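Local coordinates for protein dihydropyrimidinase (Dictyostelium discoideum, PDB 2FTW) that catalyses the reversible, zinc-dependent hydrolytic ring opening of dihydropyrimidines, the second step of reductive pyrimidine degradation, at residues I357-E360 with N361-T365; V309-D312 with Y313-R316; Q87-A91 with G92-F96; A254-I257 with C258-R261. All blocks are in the same frame, centred on the assembly; numbering follows the deposited sequence.

In the fold
All four contacts are local, each within one helix or at its end, within the amidohydrolase region that forms the (beta-alpha)8 barrel. Contact 2, on helix 306-316, lies between contacts 4 and 1, and its centre is about 12 Å and 11 Å from theirs. Tyr313 packs on helix 251-262, with its CD2 3.5 Å from Ala254 CB, whereas Met311 reaches helix 354-363, where its CE lies 3.5 Å from Gly362 N. Contact 3 is on the opposite side of the chain's centre from contact 4, about 31 Å between centres. None contains a zinc ligand. The side chains of Leu310 and Ile257 come within about 9 and 10 Å of that of His247.

Contact 1: I357-E360 with N361-T365; sequences IVWE and NGVNT
The C-terminal part of helix 354-363 widens into a pi-type turn where Ile357-Glu360 runs into Asn361-Thr365. Trp359 O takes a bond from Asn364 N, five residues on, at 3.1 Å and nearly in line with the carbonyl; the bond to the same oxygen from Val363 N is weak. Two residues earlier, Ile357 O is gripped twice by Asn361. The backbone N and the ND2 of Asn361, the latter 2.9 Å away, arrive on opposite faces of the carbonyl plane, and the side chain can fold back in this way because CG stands beside its own backbone N (chi1 -69°).

Val363 lies over one face of the Trp359 indole. CG2 makes a CH-pi contact 3.9 Å from the centroid of the six-membered ring, 14° off its normal, and CG1 settles 3.8 Å from CZ2. A water in the ring plane accepts from Trp359 NE1 and lies within bonding distance of Asn364 OD1. The amide of Asn364 also hands ND2 to Glu360 OE1 at 2.9 Å, meeting the oxygen from above the carboxylate plane, with the two planes 72° apart.

Thr433 of strand 431-441 bonds both partners of this pair, through its O to Asn364 ND2 and its N to Glu360 OE1. Trp370, Phe373 and Trp405 meet the indole, while Gln476 of a neighbouring subunit bonds Asn364 O. With two N-H donors on OE1, Glu360 is probably held as a carboxylate, and the two bonds given by ND2 probably fix the rotation of the Asn364 amide.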
ATOM      1  N   ILE A 357      -2.935 -17.411  25.141  1.00 22.12           N
ATOM      2  CA  ILE A 357      -2.092 -16.408  24.504  1.00 21.85           C
ATOM      3  C   ILE A 357      -2.861 -15.649  23.407  1.00 21.27           C
ATOM      4  O   ILE A 357      -2.730 -14.418  23.272  1.00 21.21           O
ATOM      5  CB  ILE A 357      -0.792 -17.047  23.925  1.00 22.08           C
ATOM      6  CG1 ILE A 357       0.290 -17.159  24.995  1.00 23.33           C
ATOM      7  CG2 ILE A 357      -0.202 -16.183  22.817  1.00 22.25           C
ATOM      8  CD1 ILE A 357      -0.156 -17.698  26.305  1.00 25.79           C
ATOM      9  N   VAL A 358      -3.638 -16.371  22.601  1.00 20.53           N
ATOM     10  CA  VAL A 358      -4.425 -15.706  21.571  1.00 20.19           C
ATOM     11  C   VAL A 358      -5.478 -14.835  22.257  1.00 20.22           C
ATOM     12  O   VAL A 358      -5.710 -13.696  21.856  1.00 19.94           O
ATOM     13  CB  VAL A 358      -5.108 -16.699  20.596  1.00 19.72           C
ATOM     14  CG1 VAL A 358      -5.996 -15.952  19.620  1.00 19.56           C
ATOM     15  CG2 VAL A 358      -4.085 -17.506  19.828  1.00 18.24           C
ATOM     16  N   TRP A 359      -6.107 -15.380  23.296  1.00 19.87           N
ATOM     17  CA  TRP A 359      -7.095 -14.627  24.062  1.00 20.10           C
ATOM     18  C   TRP A 359      -6.539 -13.318  24.652  1.00 20.41           C
ATOM     19  O   TRP A 359      -7.122 -12.237  24.476  1.00 19.88           O
ATOM     20  CB  TRP A 359      -7.679 -15.499  25.182  1.00 19.25           C
ATOM     21  CG  TRP A 359      -8.831 -14.846  25.826  1.00 18.34           C
ATOM     22  CD1 TRP A 359      -8.795 -13.934  26.829  1.00 17.78           C
ATOM     23  CD2 TRP A 359     -10.209 -15.036  25.503  1.00 19.02           C
ATOM     24  NE1 TRP A 359     -10.061 -13.528  27.153  1.00 18.08           N
ATOM     25  CE2 TRP A 359     -10.954 -14.197  26.359  1.00 18.57           C
ATOM     26  CE3 TRP A 359     -10.893 -15.840  24.577  1.00 18.33           C
ATOM     27  CZ2 TRP A 359     -12.339 -14.135  26.315  1.00 18.51           C
ATOM     28  CZ3 TRP A 359     -12.261 -15.767  24.527  1.00 17.78           C
ATOM     29  CH2 TRP A 359     -12.976 -14.921  25.392  1.00 18.45           C
ATOM     30  N   GLU A 360      -5.407 -13.427  25.341  1.00 21.36           N
ATOM     31  CA  GLU A 360      -4.784 -12.280  26.007  1.00 21.38           C
ATOM     32  C   GLU A 360      -4.363 -11.186  25.010  1.00 21.47           C
ATOM     33  O   GLU A 360      -4.617  -9.992  25.220  1.00 21.26           O
ATOM     34  CB  GLU A 360      -3.568 -12.757  26.803  1.00 21.84           C
ATOM     35  CG  GLU A 360      -2.786 -11.667  27.540  1.00 22.72           C
ATOM     36  CD  GLU A 360      -3.662 -10.835  28.463  1.00 25.37           C
ATOM     37  OE1 GLU A 360      -4.636 -11.378  29.038  1.00 26.42           O
ATOM     38  OE2 GLU A 360      -3.377  -9.626  28.616  1.00 27.36           O
ATOM     39  N   ASN A 361      -3.718 -11.599  23.932  1.00 21.74           N
ATOM     40  CA  ASN A 361      -3.220 -10.663  22.919  1.00 22.05           C
ATOM     41  C   ASN A 361      -4.242 -10.219  21.866  1.00 21.93           C
ATOM     42  O   ASN A 361      -4.018  -9.235  21.163  1.00 21.72           O
ATOM     43  CB  ASN A 361      -1.996 -11.271  22.231  1.00 22.50           C
ATOM     44  CG  ASN A 361      -0.800 -11.358  23.161  1.00 23.10           C
ATOM     45  OD1 ASN A 361      -0.126 -10.363  23.404  1.00 25.74           O
ATOM     46  ND2 ASN A 361      -0.542 -12.549  23.693  1.00 23.50           N
ATOM     47  N   GLY A 362      -5.345 -10.955  21.747  1.00 21.99           N
ATOM     48  CA  GLY A 362      -6.370 -10.675  20.753  1.00 21.56           C
ATOM     49  C   GLY A 362      -7.602 -10.069  21.382  1.00 21.57           C
ATOM     50  O   GLY A 362      -8.001  -8.953  21.039  1.00 20.84           O
ATOM     51  N   VAL A 363      -8.204 -10.796  22.316  1.00 21.41           N
ATOM     52  CA  VAL A 363      -9.442 -10.342  22.916  1.00 21.90           C
ATOM     53  C   VAL A 363      -9.185  -9.168  23.869  1.00 22.34           C
ATOM     54  O   VAL A 363      -9.795  -8.102  23.723  1.00 22.23           O
ATOM     55  CB  VAL A 363     -10.221 -11.499  23.598  1.00 21.67           C
ATOM     56  CG1 VAL A 363     -11.505 -11.008  24.246  1.00 21.62           C
ATOM     57  CG2 VAL A 363     -10.573 -12.575  22.581  1.00 22.26           C
ATOM     58  N   ASN A 364      -8.263  -9.341  24.818  1.00 22.78           N
ATOM     59  CA  ASN A 364      -8.070  -8.336  25.871  1.00 22.68           C
ATOM     60  C   ASN A 364      -7.431  -7.049  25.390  1.00 23.06           C
ATOM     61  O   ASN A 364      -7.488  -6.041  26.081  1.00 24.20           O
ATOM     62  CB  ASN A 364      -7.315  -8.934  27.057  1.00 22.60           C
ATOM     63  CG  ASN A 364      -8.114 -10.010  27.752  1.00 23.00           C
ATOM     64  OD1 ASN A 364      -9.320 -10.145  27.529  1.00 24.35           O
ATOM     65  ND2 ASN A 364      -7.452 -10.791  28.593  1.00 25.01           N
ATOM     66  N   THR A 365      -6.850  -7.076  24.191  1.00 23.33           N
ATOM     67  CA  THR A 365      -6.407  -5.856  23.508  1.00 22.81           C
ATOM     68  C   THR A 365      -7.523  -5.147  22.722  1.00 22.65           C
ATOM     69  O   THR A 365      -7.333  -4.039  22.253  1.00 22.58           O
ATOM     70  CB  THR A 365      -5.251  -6.152  22.547  1.00 22.45           C
ATOM     71  OG1 THR A 365      -5.664  -7.122  21.576  1.00 22.43           O
ATOM     72  CG2 THR A 365      -4.041  -6.680  23.307  1.00 23.39           C
TER
HETATM   73  O   HOH W   1     -11.532 -11.457  29.095  1.00 25.21           O

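Contact 2: V309-D312 with Y313-R316; sequences VLMD and YLAR
Regular alpha-helical bonds run from Tyr313 N to Val309 O and onward through Leu314, Ala315 and Arg316 to the carbonyls of Leu310, Met311 and Asp312, the shortest being Ala315 N to Met311 O at 2.8 Å. Val309 and Tyr313 lie side by side and point the same way. CG1 of Val309, anti to its own backbone N, meets the phenol at CE2, 3.6 Å away, while Tyr313 CD2 comes within 3.3 Å of Val309 O. Round the helix, Met311 and Leu314 touch through SD and CD2 at 3.6 Å; the bend of the methionine chain at chi2 (65°) brings the sulfur to the leucine methyl.

Tyr313 then packs on Ala254 and Cys258 of helix 251-262, and Met311 on Val358 and Asn361 of helix 354-363, which places helix 306-316 between these two helices. Asp312 OD1 forms a salt bridge with Lys367, and Arg316 NH2 forms one with Asp318 of a neighbouring subunit. Contacts between side chains along this helix are thus apolar, whereas its charged side chains, Asp312 and Arg316, find oppositely charged partners beyond it, one of them across the tetramer interface, which probably offset their charge.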
ATOM      1  N   VAL A 309       0.821  -6.763  14.839  1.00 23.24           N
ATOM      2  CA  VAL A 309       0.483  -6.718  13.408  1.00 23.38           C
ATOM      3  C   VAL A 309      -0.007  -8.070  12.907  1.00 22.94           C
ATOM      4  O   VAL A 309      -0.935  -8.131  12.117  1.00 23.37           O
ATOM      5  CB  VAL A 309       1.694  -6.243  12.560  1.00 23.48           C
ATOM      6  CG1 VAL A 309       1.446  -6.423  11.050  1.00 23.50           C
ATOM      7  CG2 VAL A 309       2.004  -4.789  12.859  1.00 23.46           C
ATOM      8  N   LEU A 310       0.622  -9.147  13.367  1.00 22.80           N
ATOM      9  CA  LEU A 310       0.140 -10.497  13.085  1.00 22.59           C
ATOM     10  C   LEU A 310      -1.316 -10.689  13.569  1.00 22.44           C
ATOM     11  O   LEU A 310      -2.127 -11.299  12.857  1.00 22.98           O
ATOM     12  CB  LEU A 310       1.070 -11.555  13.696  1.00 22.01           C
ATOM     13  CG  LEU A 310       2.455 -11.714  13.042  1.00 22.81           C
ATOM     14  CD1 LEU A 310       3.211 -12.842  13.704  1.00 23.22           C
ATOM     15  CD2 LEU A 310       2.389 -11.966  11.520  1.00 23.28           C
ATOM     16  N   MET A 311      -1.643 -10.159  14.752  1.00 21.87           N
ATOM     17  CA  MET A 311      -3.005 -10.257  15.299  1.00 21.62           C
ATOM     18  C   MET A 311      -3.994  -9.385  14.531  1.00 21.61           C
ATOM     19  O   MET A 311      -5.128  -9.801  14.296  1.00 21.80           O
ATOM     20  CB  MET A 311      -3.026  -9.907  16.782  1.00 21.68           C
ATOM     21  CG  MET A 311      -4.347 -10.186  17.484  1.00 21.61           C
ATOM     22  SD  MET A 311      -4.769 -11.937  17.539  1.00 22.09           S
ATOM     23  CE  MET A 311      -3.858 -12.510  18.977  1.00 21.95           C
ATOM     24  N   ASP A 312      -3.575  -8.185  14.136  1.00 21.20           N
ATOM     25  CA  ASP A 312      -4.372  -7.350  13.214  1.00 21.33           C
ATOM     26  C   ASP A 312      -4.791  -8.111  11.955  1.00 21.06           C
ATOM     27  O   ASP A 312      -5.967  -8.125  11.587  1.00 21.45           O
ATOM     28  CB  ASP A 312      -3.578  -6.101  12.787  1.00 21.77           C
ATOM     29  CG  ASP A 312      -3.407  -5.085  13.917  1.00 22.97           C
ATOM     30  OD1 ASP A 312      -4.113  -5.182  14.946  1.00 23.44           O
ATOM     31  OD2 ASP A 312      -2.558  -4.178  13.764  1.00 26.44           O
ATOM     32  N   TYR A 313      -3.835  -8.761  11.299  1.00 20.66           N
ATOM     33  CA  TYR A 313      -4.142  -9.536  10.084  1.00 20.06           C
ATOM     34  C   TYR A 313      -5.052 -10.710  10.374  1.00 20.18           C
ATOM     35  O   TYR A 313      -5.931 -11.051   9.572  1.00 18.76           O
ATOM     36  CB  TYR A 313      -2.864 -10.058   9.460  1.00 20.22           C
ATOM     37  CG  TYR A 313      -2.143  -9.046   8.608  1.00 20.11           C
ATOM     38  CD1 TYR A 313      -2.757  -8.506   7.490  1.00 20.79           C
ATOM     39  CD2 TYR A 313      -0.839  -8.650   8.898  1.00 21.02           C
ATOM     40  CE1 TYR A 313      -2.098  -7.572   6.669  1.00 20.91           C
ATOM     41  CE2 TYR A 313      -0.163  -7.723   8.077  1.00 19.75           C
ATOM     42  CZ  TYR A 313      -0.811  -7.197   6.969  1.00 20.31           C
ATOM     43  OH  TYR A 313      -0.175  -6.295   6.151  1.00 20.23           O
ATOM     44  N   LEU A 314      -4.810 -11.337  11.525  1.00 20.04           N
ATOM     45  CA  LEU A 314      -5.618 -12.437  11.981  1.00 20.38           C
ATOM     46  C   LEU A 314      -7.053 -11.997  12.149  1.00 20.58           C
ATOM     47  O   LEU A 314      -7.953 -12.637  11.611  1.00 20.57           O
ATOM     48  CB  LEU A 314      -5.069 -13.001  13.294  1.00 20.18           C
ATOM     49  CG  LEU A 314      -5.680 -14.310  13.775  1.00 19.85           C
ATOM     50  CD1 LEU A 314      -5.362 -15.436  12.807  1.00 20.02           C
ATOM     51  CD2 LEU A 314      -5.182 -14.657  15.156  1.00 19.67           C
ATOM     52  N   ALA A 315      -7.263 -10.904  12.882  1.00 21.47           N
ATOM     53  CA  ALA A 315      -8.599 -10.313  13.063  1.00 22.56           C
ATOM     54  C   ALA A 315      -9.299 -10.029  11.731  1.00 23.36           C
ATOM     55  O   ALA A 315     -10.492 -10.241  11.606  1.00 23.66           O
ATOM     56  CB  ALA A 315      -8.506  -9.018  13.877  1.00 22.46           C
ATOM     57  N   ARG A 316      -8.544  -9.535  10.753  1.00 24.40           N
ATOM     58  CA  ARG A 316      -9.079  -9.224   9.418  1.00 25.05           C
ATOM     59  C   ARG A 316      -9.411 -10.451   8.589  1.00 25.47           C
ATOM     60  O   ARG A 316     -10.175 -10.361   7.637  1.00 26.25           O
ATOM     61  CB  ARG A 316      -8.071  -8.378   8.627  1.00 25.89           C
ATOM     62  CG  ARG A 316      -8.072  -6.891   8.941  1.00 27.69           C
ATOM     63  CD  ARG A 316      -9.448  -6.258   8.824  1.00 30.83           C
ATOM     64  NE  ARG A 316     -10.144  -6.608   7.581  1.00 32.54           N
ATOM     65  CZ  ARG A 316     -11.463  -6.798   7.460  1.00 32.73           C
ATOM     66  NH1 ARG A 316     -12.277  -6.695   8.507  1.00 34.03           N
ATOM     67  NH2 ARG A 316     -11.980  -7.101   6.280  1.00 33.54           N
TER

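Contact 3: Q87-A91 with G92-F96; sequences QAAVA and GGTTF
The flat group at the centre is the peptide carbonyl of Ala89, with a donor on each face: Gly92 N lies above one, 2.9 Å from Ala89 O, and Thr94 N above the other, at 3.0 Å. The next carbonyl, of Val90, is likewise met from above its plane, by Gly93 N at 3.2 Å and 74° out of it. The bonds from Thr94 N to Ala89 O and from Gly93 N to Val90 O make a Schellman motif that ends helix 82-91, with Gly93 at C-prime and at positive phi (95°). The chain then turns back into strand 94-101, whose first residues run at 127° to the last turns of the helix.

Side chains close the turn around Thr94 O. Ala89 CB approaches it to 3.5 Å and Val90 CG1 to 3.4 Å, the latter branch standing beside its own backbone N. Thr94 places its CB 3.6 Å from Ala89 O, while its hydroxyl OG1 is bonded to Arg354 NH1. Gly93 and Thr95 pair with Gly62 of the adjacent barrel strand. Backbone N-H groups, joined by Thr439 OG1 at Val90 O, thus satisfy the buried carbonyls of Ala89 and Val90, and Ala89 O accepts two bonds, one on each face.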
ATOM      1  N   GLN A  87      -2.324 -34.308  26.404  1.00 23.44           N
ATOM      2  CA  GLN A  87      -2.722 -33.896  27.757  1.00 23.47           C
ATOM      3  C   GLN A  87      -2.568 -32.399  27.912  1.00 22.83           C
ATOM      4  O   GLN A  87      -3.462 -31.730  28.410  1.00 23.04           O
ATOM      5  CB  GLN A  87      -1.884 -34.592  28.834  1.00 23.64           C
ATOM      6  CG  GLN A  87      -2.188 -36.064  29.026  1.00 23.75           C
ATOM      7  CD  GLN A  87      -1.277 -36.716  30.058  1.00 24.91           C
ATOM      8  OE1 GLN A  87      -0.639 -36.032  30.847  1.00 28.55           O
ATOM      9  NE2 GLN A  87      -1.204 -38.045  30.043  1.00 28.00           N
ATOM     10  N   ALA A  88      -1.420 -31.884  27.483  1.00 22.82           N
ATOM     11  CA  ALA A  88      -1.154 -30.455  27.501  1.00 22.44           C
ATOM     12  C   ALA A  88      -2.155 -29.697  26.622  1.00 22.41           C
ATOM     13  O   ALA A  88      -2.641 -28.624  26.999  1.00 23.11           O
ATOM     14  CB  ALA A  88       0.266 -30.179  27.047  1.00 22.23           C
ATOM     15  N   ALA A  89      -2.484 -30.262  25.464  1.00 22.03           N
ATOM     16  CA  ALA A  89      -3.450 -29.629  24.575  1.00 21.72           C
ATOM     17  C   ALA A  89      -4.767 -29.363  25.295  1.00 21.99           C
ATOM     18  O   ALA A  89      -5.219 -28.214  25.329  1.00 21.93           O
ATOM     19  CB  ALA A  89      -3.675 -30.474  23.362  1.00 21.19           C
ATOM     20  N   VAL A  90      -5.366 -30.409  25.876  1.00 21.79           N
ATOM     21  CA  VAL A  90      -6.690 -30.283  26.507  1.00 22.57           C
ATOM     22  C   VAL A  90      -6.702 -29.428  27.787  1.00 22.96           C
ATOM     23  O   VAL A  90      -7.701 -28.775  28.100  1.00 23.71           O
ATOM     24  CB  VAL A  90      -7.381 -31.652  26.786  1.00 22.23           C
ATOM     25  CG1 VAL A  90      -7.642 -32.407  25.485  1.00 21.64           C
ATOM     26  CG2 VAL A  90      -6.583 -32.504  27.784  1.00 23.55           C
ATOM     27  N   ALA A  91      -5.591 -29.414  28.507  1.00 23.23           N
ATOM     28  CA  ALA A  91      -5.414 -28.508  29.635  1.00 23.08           C
ATOM     29  C   ALA A  91      -5.463 -27.058  29.201  1.00 23.36           C
ATOM     30  O   ALA A  91      -5.690 -26.182  30.027  1.00 23.69           O
ATOM     31  CB  ALA A  91      -4.091 -28.791  30.340  1.00 22.78           C
ATOM     32  N   GLY A  92      -5.215 -26.805  27.911  1.00 23.85           N
ATOM     33  CA  GLY A  92      -5.303 -25.468  27.322  1.00 23.60           C
ATOM     34  C   GLY A  92      -6.497 -25.198  26.416  1.00 23.95           C
ATOM     35  O   GLY A  92      -6.563 -24.138  25.794  1.00 23.90           O
ATOM     36  N   GLY A  93      -7.436 -26.138  26.328  1.00 23.72           N
ATOM     37  CA  GLY A  93      -8.667 -25.941  25.549  1.00 24.00           C
ATOM     38  C   GLY A  93      -8.647 -26.463  24.115  1.00 24.31           C
ATOM     39  O   GLY A  93      -9.603 -26.242  23.351  1.00 25.29           O
ATOM     40  N   THR A  94      -7.582 -27.175  23.754  1.00 23.90           N
ATOM     41  CA  THR A  94      -7.388 -27.679  22.403  1.00 23.60           C
ATOM     42  C   THR A  94      -7.723 -29.166  22.414  1.00 23.46           C
ATOM     43  O   THR A  94      -7.155 -29.923  23.188  1.00 22.81           O
ATOM     44  CB  THR A  94      -5.926 -27.377  21.932  1.00 23.61           C
ATOM     45  OG1 THR A  94      -5.755 -25.962  21.810  1.00 22.68           O
ATOM     46  CG2 THR A  94      -5.579 -28.020  20.588  1.00 23.75           C
ATOM     47  N   THR A  95      -8.677 -29.560  21.569  1.00 23.33           N
ATOM     48  CA  THR A  95      -9.175 -30.927  21.530  1.00 23.72           C
ATOM     49  C   THR A  95      -8.927 -31.652  20.196  1.00 23.51           C
ATOM     50  O   THR A  95      -9.438 -32.746  19.992  1.00 23.82           O
ATOM     51  CB  THR A  95     -10.683 -30.982  21.863  1.00 24.35           C
ATOM     52  OG1 THR A  95     -11.432 -30.219  20.906  1.00 24.30           O
ATOM     53  CG2 THR A  95     -10.943 -30.448  23.283  1.00 24.73           C
ATOM     54  N   PHE A  96      -8.126 -31.055  19.320  1.00 22.62           N
ATOM     55  CA  PHE A  96      -7.820 -31.632  18.018  1.00 22.68           C
ATOM     56  C   PHE A  96      -6.481 -31.101  17.551  1.00 22.01           C
ATOM     57  O   PHE A  96      -6.261 -29.897  17.542  1.00 22.43           O
ATOM     58  CB  PHE A  96      -8.895 -31.277  16.985  1.00 23.32           C
ATOM     59  CG  PHE A  96      -8.869 -32.143  15.761  1.00 22.89           C
ATOM     60  CD1 PHE A  96      -9.441 -33.395  15.779  1.00 24.47           C
ATOM     61  CD2 PHE A  96      -8.260 -31.709  14.594  1.00 24.80           C
ATOM     62  CE1 PHE A  96      -9.420 -34.198  14.656  1.00 24.01           C
ATOM     63  CE2 PHE A  96      -8.228 -32.510  13.455  1.00 25.17           C
ATOM     64  CZ  PHE A  96      -8.812 -33.760  13.489  1.00 24.27           C
TER

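Contact 4: A254-I257 with C258-R261; sequences ADVI and CKHR
Val256 and His260 lie side by side on the same flank of the helix. The valine has CG1 anti to its backbone N (chi1 160°), which carries this methyl to the edge of the imidazole, in its plane and 3.6 Å from CD2. The same ring carbon passes 3.2 Å from Val256 O, the oxygen that accepts His260 N at 3.1 Å. Lys259 starts out extended and then bends at chi3 (72°), so that CE comes to lie 3.3 Å above the plane of the His260 ring, toward its rim. Lys259 NZ and His260 NE2 both bond to Asn230 OD1 on helix 223-239.

These residues belong to helix 251-262, the crossover of a beta-alpha-beta unit of the barrel between strands 243-245 and 267-269. One flank faces helix 223-239, and another faces helix 306-316.

Further round the helix, Ile257 and Arg261 also run alongside each other. Arg261 keeps CG close over Ile257 O, at 3.1 Å, and its CD rests 3.8 Å from Ile257 CG2, the branch anti to the isoleucine's backbone N. A turn about CG-CD (chi3 98°) bends the arginine, and NH1 reaches Asp320 in a salt bridge. Arg261 NE also lies near Arg316 NH1 of a neighbouring subunit, bringing two guanidinium groups close together.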
ATOM      1  N   ALA A 254       3.436 -11.540   6.149  1.00 22.02           N
ATOM      2  CA  ALA A 254       2.000 -11.256   6.327  1.00 22.24           C
ATOM      3  C   ALA A 254       1.472 -10.250   5.299  1.00 22.21           C
ATOM      4  O   ALA A 254       0.373 -10.440   4.731  1.00 22.08           O
ATOM      5  CB  ALA A 254       1.733 -10.772   7.710  1.00 22.40           C
ATOM      6  N   ASP A 255       2.259  -9.204   5.058  1.00 22.06           N
ATOM      7  CA  ASP A 255       1.953  -8.188   4.044  1.00 22.57           C
ATOM      8  C   ASP A 255       1.858  -8.775   2.652  1.00 22.05           C
ATOM      9  O   ASP A 255       0.979  -8.392   1.885  1.00 22.79           O
ATOM     10  CB  ASP A 255       3.040  -7.095   3.990  1.00 22.86           C
ATOM     11  CG  ASP A 255       3.074  -6.189   5.236  1.00 25.61           C
ATOM     12  OD1 ASP A 255       2.106  -6.187   6.047  1.00 26.56           O
ATOM     13  OD2 ASP A 255       4.105  -5.476   5.390  1.00 24.60           O
ATOM     14  N   VAL A 256       2.797  -9.645   2.295  1.00 21.87           N
ATOM     15  CA  VAL A 256       2.749 -10.337   0.994  1.00 21.99           C
ATOM     16  C   VAL A 256       1.442 -11.110   0.806  1.00 21.50           C
ATOM     17  O   VAL A 256       0.818 -11.038  -0.250  1.00 21.33           O
ATOM     18  CB  VAL A 256       3.966 -11.291   0.797  1.00 21.91           C
ATOM     19  CG1 VAL A 256       3.686 -12.317  -0.264  1.00 22.60           C
ATOM     20  CG2 VAL A 256       5.218 -10.500   0.451  1.00 21.38           C
ATOM     21  N   ILE A 257       1.049 -11.867   1.827  1.00 21.53           N
ATOM     22  CA  ILE A 257      -0.196 -12.642   1.802  1.00 21.52           C
ATOM     23  C   ILE A 257      -1.408 -11.716   1.628  1.00 22.05           C
ATOM     24  O   ILE A 257      -2.322 -12.001   0.853  1.00 22.37           O
ATOM     25  CB  ILE A 257      -0.350 -13.501   3.101  1.00 21.05           C
ATOM     26  CG1 ILE A 257       0.722 -14.590   3.147  1.00 21.51           C
ATOM     27  CG2 ILE A 257      -1.739 -14.150   3.180  1.00 21.67           C
ATOM     28  CD1 ILE A 257       0.747 -15.440   4.438  1.00 20.89           C
ATOM     29  N   CYS A 258      -1.412 -10.596   2.345  1.00 22.15           N
ATOM     30  CA  CYS A 258      -2.510  -9.637   2.247  1.00 22.15           C
ATOM     31  C   CYS A 258      -2.580  -9.079   0.828  1.00 22.63           C
ATOM     32  O   CYS A 258      -3.653  -9.023   0.229  1.00 23.12           O
ATOM     33  CB  CYS A 258      -2.295  -8.517   3.254  1.00 21.89           C
ATOM     34  SG  CYS A 258      -3.405  -7.125   3.123  1.00 22.48           S
ATOM     35  N   LYS A 259      -1.421  -8.679   0.302  1.00 22.71           N
ATOM     36  CA  LYS A 259      -1.308  -8.151  -1.046  1.00 23.15           C
ATOM     37  C   LYS A 259      -1.956  -9.066  -2.088  1.00 23.02           C
ATOM     38  O   LYS A 259      -2.851  -8.642  -2.815  1.00 23.21           O
ATOM     39  CB  LYS A 259       0.164  -7.917  -1.384  1.00 23.29           C
ATOM     40  CG  LYS A 259       0.449  -7.551  -2.852  1.00 23.97           C
ATOM     41  CD  LYS A 259       1.937  -7.635  -3.161  1.00 24.19           C
ATOM     42  CE  LYS A 259       2.446  -9.082  -3.228  1.00 25.73           C
ATOM     43  NZ  LYS A 259       3.907  -9.167  -3.592  1.00 26.11           N
ATOM     44  N   HIS A 260      -1.480 -10.304  -2.173  1.00 23.06           N
ATOM     45  CA  HIS A 260      -2.051 -11.301  -3.085  1.00 23.15           C
ATOM     46  C   HIS A 260      -3.536 -11.641  -2.820  1.00 23.31           C
ATOM     47  O   HIS A 260      -4.316 -11.819  -3.764  1.00 22.45           O
ATOM     48  CB  HIS A 260      -1.249 -12.607  -3.010  1.00 23.36           C
ATOM     49  CG  HIS A 260       0.117 -12.529  -3.611  1.00 22.89           C
ATOM     50  ND1 HIS A 260       0.332 -12.567  -4.970  1.00 24.04           N
ATOM     51  CD2 HIS A 260       1.343 -12.470  -3.035  1.00 23.34           C
ATOM     52  CE1 HIS A 260       1.633 -12.502  -5.207  1.00 26.04           C
ATOM     53  NE2 HIS A 260       2.268 -12.446  -4.047  1.00 23.69           N
ATOM     54  N   ARG A 261      -3.928 -11.772  -1.553  1.00 23.33           N
ATOM     55  CA  ARG A 261      -5.328 -12.131  -1.252  1.00 23.57           C
ATOM     56  C   ARG A 261      -6.318 -11.109  -1.776  1.00 23.96           C
ATOM     57  O   ARG A 261      -7.382 -11.466  -2.291  1.00 24.29           O
ATOM     58  CB  ARG A 261      -5.556 -12.282   0.241  1.00 23.32           C
ATOM     59  CG  ARG A 261      -5.022 -13.552   0.750  1.00 23.67           C
ATOM     60  CD  ARG A 261      -5.345 -13.766   2.178  1.00 23.60           C
ATOM     61  NE  ARG A 261      -6.507 -14.627   2.352  1.00 23.74           N
ATOM     62  CZ  ARG A 261      -6.715 -15.379   3.428  1.00 24.15           C
ATOM     63  NH1 ARG A 261      -5.823 -15.373   4.415  1.00 24.95           N
ATOM     64  NH2 ARG A 261      -7.798 -16.136   3.515  1.00 21.93           N
TER